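Local atomic coordinates of protein Niban 2 (Homo sapiens, PDB entry 7CTP), a protein that may help suppress apoptosis and may promote invasion of melanoma cells, and carries a PH domain within its largely helical structured part. Residues E18-G21 / K22-E26; M277-E280 / Q281-R285; A284-E287 / E288-K292. All blocks are in the same frame, centred on the assembly; numbering follows the deposited sequence.

All three contacts are short runs of helix, each about two and a half turns long, on the same side of the chain's centre. Contact 1 comes first in the sequence, on helix 10-48, near the N-terminus. Contacts 2 and 3 follow on the long helix 260-337 and share Ala284 and Arg285. The centres of contacts 1 and 2 are about 10 Å apart, those of contacts 2 and 3 about 11 Å, and those of contacts 1 and 3 about 14 Å. Arg285 bridges the helices: its NH2 lies 3.0 Å from Thr25 OG1, a probable hydrogen bond. Arg285, Gln281 and their neighbours pack the two helices together in the helical part of the protein.

Contact 1 of 3, residues E18-G21 / K22-E26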
loop_
_atom_site.group_PDB
_atom_site.type_symbol
_atom_site.label_atom_id
_atom_site.label_comp_id
_atom_site.label_asym_id
_atom_site.label_seq_id
_atom_site.Cartn_x
_atom_site.Cartn_y
_atom_site.Cartn_z
ATOM N N GLU A 18 26.456 2.911 -10.904
ATOM C CA GLU A 18 26.954 4.194 -10.419
ATOM C C GLU A 18 25.811 5.184 -10.233
ATOM O O GLU A 18 25.719 5.857 -9.198
ATOM C CB GLU A 18 28.007 4.745 -11.386
ATOM C CG GLU A 18 29.351 4.022 -11.271
ATOM C CD GLU A 18 30.317 4.355 -12.402
ATOM O OE1 GLU A 18 31.376 3.691 -12.488
ATOM O OE2 GLU A 18 30.017 5.271 -13.196
ATOM N N LYS A 19 24.932 5.285 -11.231
ATOM C CA LYS A 19 23.785 6.185 -11.126
ATOM C C LYS A 19 22.853 5.754 -10.000
ATOM O O LYS A 19 22.325 6.598 -9.268
ATOM C CB LYS A 19 23.028 6.236 -12.452
ATOM C CG LYS A 19 23.851 6.806 -13.611
ATOM C CD LYS A 19 23.095 6.687 -14.935
ATOM C CE LYS A 19 23.929 7.191 -16.107
ATOM N NZ LYS A 19 23.513 8.556 -16.538
ATOM N N THR A 20 22.628 4.442 -9.865
ATOM C CA THR A 20 21.811 3.921 -8.766
ATOM C C THR A 20 22.412 4.285 -7.419
ATOM O O THR A 20 21.697 4.691 -6.488
ATOM C CB THR A 20 21.670 2.402 -8.908
ATOM O OG1 THR A 20 21.033 2.113 -10.167
ATOM C CG2 THR A 20 20.859 1.800 -7.753
ATOM N N GLY A 21 23.734 4.150 -7.294
ATOM C CA GLY A 21 24.381 4.444 -6.027
ATOM C C GLY A 21 24.241 5.900 -5.629
ATOM O O GLY A 21 24.072 6.219 -4.449
ATOM N N LYS A 22 24.295 6.800 -6.608
ATOM C CA LYS A 22 24.128 8.220 -6.316
ATOM C C LYS A 22 22.709 8.523 -5.850
ATOM O O LYS A 22 22.513 9.319 -4.923
ATOM C CB LYS A 22 24.503 9.044 -7.545
ATOM C CG LYS A 22 25.979 8.880 -7.885
ATOM C CD LYS A 22 26.414 9.693 -9.090
ATOM C CE LYS A 22 27.873 9.385 -9.419
ATOM N NZ LYS A 22 28.308 10.050 -10.684
ATOM N N ILE A 23 21.708 7.888 -6.470
ATOM C CA ILE A 23 20.324 8.045 -6.017
ATOM C C ILE A 23 20.158 7.508 -4.604
ATOM O O ILE A 23 19.517 8.136 -3.754
ATOM C CB ILE A 23 19.353 7.352 -6.985
ATOM C CG1 ILE A 23 19.291 8.105 -8.306
ATOM C CG2 ILE A 23 17.950 7.258 -6.364
ATOM C CD1 ILE A 23 18.732 7.253 -9.438
ATOM N N LEU A 24 20.707 6.321 -4.335
ATOM C CA LEU A 24 20.532 5.743 -3.008
ATOM C C LEU A 24 21.196 6.601 -1.942
ATOM O O LEU A 24 20.640 6.775 -0.850
ATOM C CB LEU A 24 21.078 4.321 -2.976
ATOM C CG LEU A 24 20.266 3.365 -3.849
ATOM C CD1 LEU A 24 21.066 2.076 -4.049
ATOM C CD2 LEU A 24 18.901 3.064 -3.226
ATOM N N THR A 25 22.384 7.148 -2.239
ATOM C CA THR A 25 23.061 8.033 -1.289
ATOM C C THR A 25 22.193 9.234 -0.942
ATOM O O THR A 25 22.022 9.575 0.236
ATOM C CB THR A 25 24.408 8.493 -1.853
ATOM O OG1 THR A 25 25.300 7.375 -1.934
ATOM C CG2 THR A 25 25.033 9.587 -0.972
ATOM N N GLU A 26 21.626 9.886 -1.960
ATOM C CA GLU A 26 20.784 11.049 -1.701
ATOM C C GLU A 26 19.536 10.660 -0.918
ATOM O O GLU A 26 19.165 11.341 0.049
ATOM C CB GLU A 26 20.410 11.754 -3.005
ATOM C CG GLU A 26 19.829 13.155 -2.758
ATOM C CD GLU A 26 19.323 13.839 -4.017
ATOM O OE1 GLU A 26 18.533 14.805 -3.880
ATOM O OE2 GLU A 26 19.708 13.412 -5.129
#
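Thr20 and Leu24 meet one turn apart in the N-terminal half of the long alpha-helix 10-48. The apolar part of the contact is theirs. Their side chains lie side by side and point the same way, with Thr20 CG2 3.7 Å from Leu24 CD1. Thr20 CG2 is anti to the backbone N, and the OG1 branch turns back to bond to Ile16 O. This leaves the methyl to meet leucine. Thr20 packs on Val278 of helix 260-337 and on Val240 and Leu244 of helix 232-252; Leu24 packs on Ala282. Ile23 is buried against helices 204-218 and 232-252.

The backbone part is regular i to i+4 bonding. Lys22 N donates to Glu18 O at 3.1 Å, and Ile23 N donates to Lys19 O at the same length. Leu24 N reaches Thr20 O at 2.9 Å.

Charged groups mark the exposed side. Lys22 runs out as an extended chain, with its CG 3.3 Å from Glu18 O. Its NZ stays 5.7 Å from Glu18 OE2, so these opposite charges are near but not in contact. Lys19 instead forms a salt bridge with Glu247 of helix 232-252.

Gly21 O takes the N-H of Thr25 at 2.9 Å. Thr25 OG1, which accepts from Arg285 NH2, lies 3.0 Å from the same oxygen.

Contact 2 of 3, residues M277-E280 / Q281-R285; sequences MVYE and QAKAR
Tyr279 and Lys283 touch one turn apart. Tyr279 CE1 lies 4.2 Å from Lys283 CD, and the two side chains cross obliquely. Only the aliphatic part of the lysine takes part in this touch. Both side chains have CG anti to the backbone N, with chi1 179° for Tyr279. The lysine is extended beyond CG, which carries its methylene chain past the ring.

Glu280 lies beside the same lysine, with its OE1 4.4 Å from Lys283 CD. Its chain bends at chi2 (-56°), and its carboxylate stays near the helix. Glu280 OE1 is 5.3 Å from Lys283 NZ. The opposite charges may attract, but the charged atoms do not touch.

Behind the side chains is the backbone of the alpha-helix 260-337. Four successive i to i+4 bonds join the two segments. Ala282 N donates to Val278 O at 2.8 Å, with an N-H...O angle of 167°. Lys283 N reaches Tyr279 O at 2.9 Å. Gln281 N bonds to Met277 O, and Ala284 N to Glu280 O. The small Ala282 also sets its CB 3.3 Å from Val278 O.

Two other helices pack against these residues. Helix 232-252 meets Tyr279 through Val233 and Ser237, and Val233 also touches Lys283. Helix 10-48 lies against Met277, Val278 and Gln281. The extended Gln281 side chain carries its amide across to helix 10-48. There its NE2 reaches Ala17 O, a hydrogen bond between the helices, and Thr20 packs against the same side chain.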
loop_
_atom_site.group_PDB
_atom_site.type_symbol
_atom_site.label_atom_id
_atom_site.label_comp_id
_atom_site.label_asym_id
_atom_site.label_seq_id
_atom_site.Cartn_x
_atom_site.Cartn_y
_atom_site.Cartn_z
ATOM N N MET A 277 18.930 -5.800 -10.772
ATOM C CA MET A 277 20.207 -5.219 -10.372
ATOM C C MET A 277 20.002 -4.104 -9.353
ATOM O O MET A 277 20.698 -4.029 -8.329
ATOM C CB MET A 277 20.881 -4.682 -11.632
ATOM C CG MET A 277 22.343 -4.482 -11.594
ATOM S SD MET A 277 22.701 -3.714 -13.192
ATOM C CE MET A 277 23.517 -2.260 -12.568
ATOM N N VAL A 278 19.050 -3.217 -9.636
ATOM C CA VAL A 278 18.720 -2.124 -8.721
ATOM C C VAL A 278 18.230 -2.664 -7.383
ATOM O O VAL A 278 18.611 -2.164 -6.313
ATOM C CB VAL A 278 17.672 -1.202 -9.369
ATOM C CG1 VAL A 278 17.043 -0.289 -8.330
ATOM C CG2 VAL A 278 18.303 -0.403 -10.509
ATOM N N TYR A 279 17.330 -3.658 -7.425
ATOM C CA TYR A 279 16.772 -4.218 -6.193
ATOM C C TYR A 279 17.875 -4.725 -5.273
ATOM O O TYR A 279 17.874 -4.442 -4.066
ATOM C CB TYR A 279 15.785 -5.343 -6.532
ATOM C CG TYR A 279 15.153 -6.015 -5.318
ATOM C CD1 TYR A 279 15.839 -6.998 -4.595
ATOM C CD2 TYR A 279 13.873 -5.671 -4.895
ATOM C CE1 TYR A 279 15.268 -7.612 -3.482
ATOM C CE2 TYR A 279 13.294 -6.284 -3.788
ATOM C CZ TYR A 279 14.006 -7.247 -3.087
ATOM O OH TYR A 279 13.437 -7.857 -1.990
ATOM N N GLU A 280 18.825 -5.486 -5.822
ATOM C CA GLU A 280 19.876 -6.029 -4.964
ATOM C C GLU A 280 20.761 -4.923 -4.411
ATOM O O GLU A 280 21.168 -4.972 -3.244
ATOM C CB GLU A 280 20.713 -7.060 -5.723
ATOM C CG GLU A 280 19.959 -8.368 -6.010
ATOM C CD GLU A 280 19.403 -9.034 -4.754
ATOM O OE1 GLU A 280 20.088 -9.016 -3.706
ATOM O OE2 GLU A 280 18.276 -9.581 -4.811
ATOM N N GLN A 281 21.058 -3.908 -5.226
ATOM C CA GLN A 281 21.878 -2.794 -4.751
ATOM C C GLN A 281 21.156 -1.999 -3.665
ATOM O O GLN A 281 21.748 -1.641 -2.629
ATOM C CB GLN A 281 22.257 -1.909 -5.942
ATOM C CG GLN A 281 23.382 -0.932 -5.662
ATOM C CD GLN A 281 23.821 -0.204 -6.910
ATOM O OE1 GLN A 281 23.615 -0.681 -8.029
ATOM N NE2 GLN A 281 24.444 0.951 -6.726
ATOM N N ALA A 282 19.871 -1.717 -3.881
ATOM C CA ALA A 282 19.088 -0.970 -2.899
ATOM C C ALA A 282 18.955 -1.751 -1.598
ATOM O O ALA A 282 19.012 -1.170 -0.505
ATOM C CB ALA A 282 17.709 -0.637 -3.479
ATOM N N LYS A 283 18.789 -3.074 -1.698
ATOM C CA LYS A 283 18.658 -3.902 -0.504
ATOM C C LYS A 283 19.907 -3.787 0.354
ATOM O O LYS A 283 19.827 -3.546 1.566
ATOM C CB LYS A 283 18.399 -5.359 -0.896
ATOM C CG LYS A 283 18.213 -6.316 0.308
ATOM C CD LYS A 283 17.799 -7.702 -0.148
ATOM C CE LYS A 283 17.706 -8.670 1.034
ATOM N NZ LYS A 283 17.214 -10.013 0.602
ATOM N N ALA A 284 21.077 -3.917 -0.274
ATOM C CA ALA A 284 22.333 -3.832 0.470
ATOM C C ALA A 284 22.503 -2.457 1.111
ATOM O O ALA A 284 22.829 -2.349 2.301
ATOM C CB ALA A 284 23.513 -4.150 -0.456
ATOM N N ARG A 285 22.270 -1.390 0.342
ATOM C CA ARG A 285 22.497 -0.042 0.856
ATOM C C ARG A 285 21.508 0.298 1.966
ATOM O O ARG A 285 21.890 0.861 3.003
ATOM C CB ARG A 285 22.412 0.986 -0.271
ATOM C CG ARG A 285 23.542 0.913 -1.308
ATOM C CD ARG A 285 24.892 1.422 -0.788
ATOM N NE ARG A 285 24.817 2.750 -0.177
ATOM C CZ ARG A 285 24.849 3.912 -0.830
ATOM N NH1 ARG A 285 24.955 3.966 -2.163
ATOM N NH2 ARG A 285 24.777 5.043 -0.132
#

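Contact 3 of 3, residues A284-E287 / E288-K292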
loop_
_atom_site.group_PDB
_atom_site.type_symbol
_atom_site.label_atom_id
_atom_site.label_comp_id
_atom_site.label_asym_id
_atom_site.label_seq_id
_atom_site.Cartn_x
_atom_site.Cartn_y
_atom_site.Cartn_z
ATOM N N ALA A 284 21.077 -3.917 -0.274
ATOM C CA ALA A 284 22.333 -3.832 0.470
ATOM C C ALA A 284 22.503 -2.457 1.111
ATOM O O ALA A 284 22.829 -2.349 2.301
ATOM C CB ALA A 284 23.513 -4.150 -0.456
ATOM N N ARG A 285 22.270 -1.390 0.342
ATOM C CA ARG A 285 22.497 -0.042 0.856
ATOM C C ARG A 285 21.508 0.298 1.966
ATOM O O ARG A 285 21.890 0.861 3.003
ATOM C CB ARG A 285 22.412 0.986 -0.271
ATOM C CG ARG A 285 23.542 0.913 -1.308
ATOM C CD ARG A 285 24.892 1.422 -0.788
ATOM N NE ARG A 285 24.817 2.750 -0.177
ATOM C CZ ARG A 285 24.849 3.912 -0.830
ATOM N NH1 ARG A 285 24.955 3.966 -2.163
ATOM N NH2 ARG A 285 24.777 5.043 -0.132
ATOM N N PHE A 286 20.231 -0.040 1.775
ATOM C CA PHE A 286 19.224 0.316 2.773
ATOM C C PHE A 286 19.421 -0.464 4.067
ATOM O O PHE A 286 19.366 0.107 5.166
ATOM C CB PHE A 286 17.818 0.080 2.228
ATOM C CG PHE A 286 16.742 0.425 3.215
ATOM C CD1 PHE A 286 16.548 1.746 3.598
ATOM C CD2 PHE A 286 15.989 -0.568 3.811
ATOM C CE1 PHE A 286 15.583 2.077 4.542
ATOM C CE2 PHE A 286 15.021 -0.249 4.752
ATOM C CZ PHE A 286 14.823 1.076 5.117
ATOM N N GLU A 287 19.650 -1.775 3.963
ATOM C CA GLU A 287 19.786 -2.579 5.174
ATOM C C GLU A 287 21.013 -2.158 5.976
ATOM O O GLU A 287 21.005 -2.235 7.217
ATOM C CB GLU A 287 19.817 -4.066 4.820
ATOM C CG GLU A 287 18.405 -4.621 4.533
ATOM C CD GLU A 287 18.371 -6.044 3.983
ATOM O OE1 GLU A 287 17.247 -6.511 3.681
ATOM O OE2 GLU A 287 19.435 -6.687 3.848
ATOM N N GLU A 288 22.053 -1.669 5.296
ATOM C CA GLU A 288 23.217 -1.131 5.993
ATOM C C GLU A 288 22.832 0.069 6.850
ATOM O O GLU A 288 23.199 0.151 8.029
ATOM C CB GLU A 288 24.304 -0.751 4.988
ATOM C CG GLU A 288 25.564 -0.173 5.624
ATOM C CD GLU A 288 26.586 0.253 4.584
ATOM O OE1 GLU A 288 26.209 0.403 3.400
ATOM O OE2 GLU A 288 27.768 0.434 4.951
ATOM N N VAL A 289 22.066 0.999 6.278
ATOM C CA VAL A 289 21.706 2.213 7.007
ATOM C C VAL A 289 20.695 1.900 8.105
ATOM O O VAL A 289 20.762 2.465 9.210
ATOM C CB VAL A 289 21.191 3.286 6.028
ATOM C CG1 VAL A 289 20.576 4.478 6.793
ATOM C CG2 VAL A 289 22.333 3.782 5.151
ATOM N N LEU A 290 19.753 0.984 7.835
ATOM C CA LEU A 290 18.763 0.610 8.846
ATOM C C LEU A 290 19.447 0.045 10.079
ATOM O O LEU A 290 19.109 0.410 11.208
ATOM C CB LEU A 290 17.762 -0.396 8.269
ATOM C CG LEU A 290 16.659 -0.905 9.201
ATOM C CD1 LEU A 290 15.833 0.261 9.736
ATOM C CD2 LEU A 290 15.775 -1.924 8.480
ATOM N N SER A 291 20.451 -0.808 9.873
ATOM C CA SER A 291 21.240 -1.326 10.987
ATOM C C SER A 291 21.962 -0.203 11.723
ATOM O O SER A 291 22.043 -0.209 12.960
ATOM C CB SER A 291 22.239 -2.362 10.479
ATOM O OG SER A 291 23.062 -2.834 11.534
ATOM N N LYS A 292 22.478 0.780 10.984
ATOM C CA LYS A 292 23.198 1.877 11.618
ATOM C C LYS A 292 22.269 2.735 12.464
ATOM O O LYS A 292 22.638 3.139 13.577
ATOM C CB LYS A 292 23.912 2.723 10.565
ATOM C CG LYS A 292 24.549 3.998 11.117
ATOM C CD LYS A 292 25.348 4.717 10.037
ATOM C CE LYS A 292 24.438 5.538 9.137
ATOM N NZ LYS A 292 25.174 6.231 8.037
HETATM O O HOH W 1 24.320 2.131 2.753
#
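Ala284 O accepts a backbone bond from Glu288 N at 3.2 Å. Arg285 comes next and meets Glu288 through a water. That water donates to Arg285 O at 2.8 Å and to Glu288 OE1 at 2.6 Å. It accepts from Arg285 NE at 3.0 Å, at the edge of the guanidinium and in its plane. NE and OE1 themselves are 4.5 Å apart, beyond a salt bridge; the water links them. Arg285 O also accepts the N-H of Val289. The other end of the guanidinium turns to helix 10-48, where NH2 bonds to Thr25 OG1. The backbone bonds here run along the alpha-helix 260-337.

Phe286 follows on the buried side. Its CE2 lies 4.2 Å from Leu290 CD2. Both residues have CG anti to the backbone N (chi1 180°), which brings ring and leucine branch together one turn apart. Tyr31 and Phe208 meet the Phe286 ring edge-to-face, and Tyr31 also touches Leu290. Leu290 N donates to Phe286 O at 2.8 Å.

Glu287 is exposed and its chain is extended; its carbonyl oxygen accepts the N-H of Ser291 at 3.1 Å.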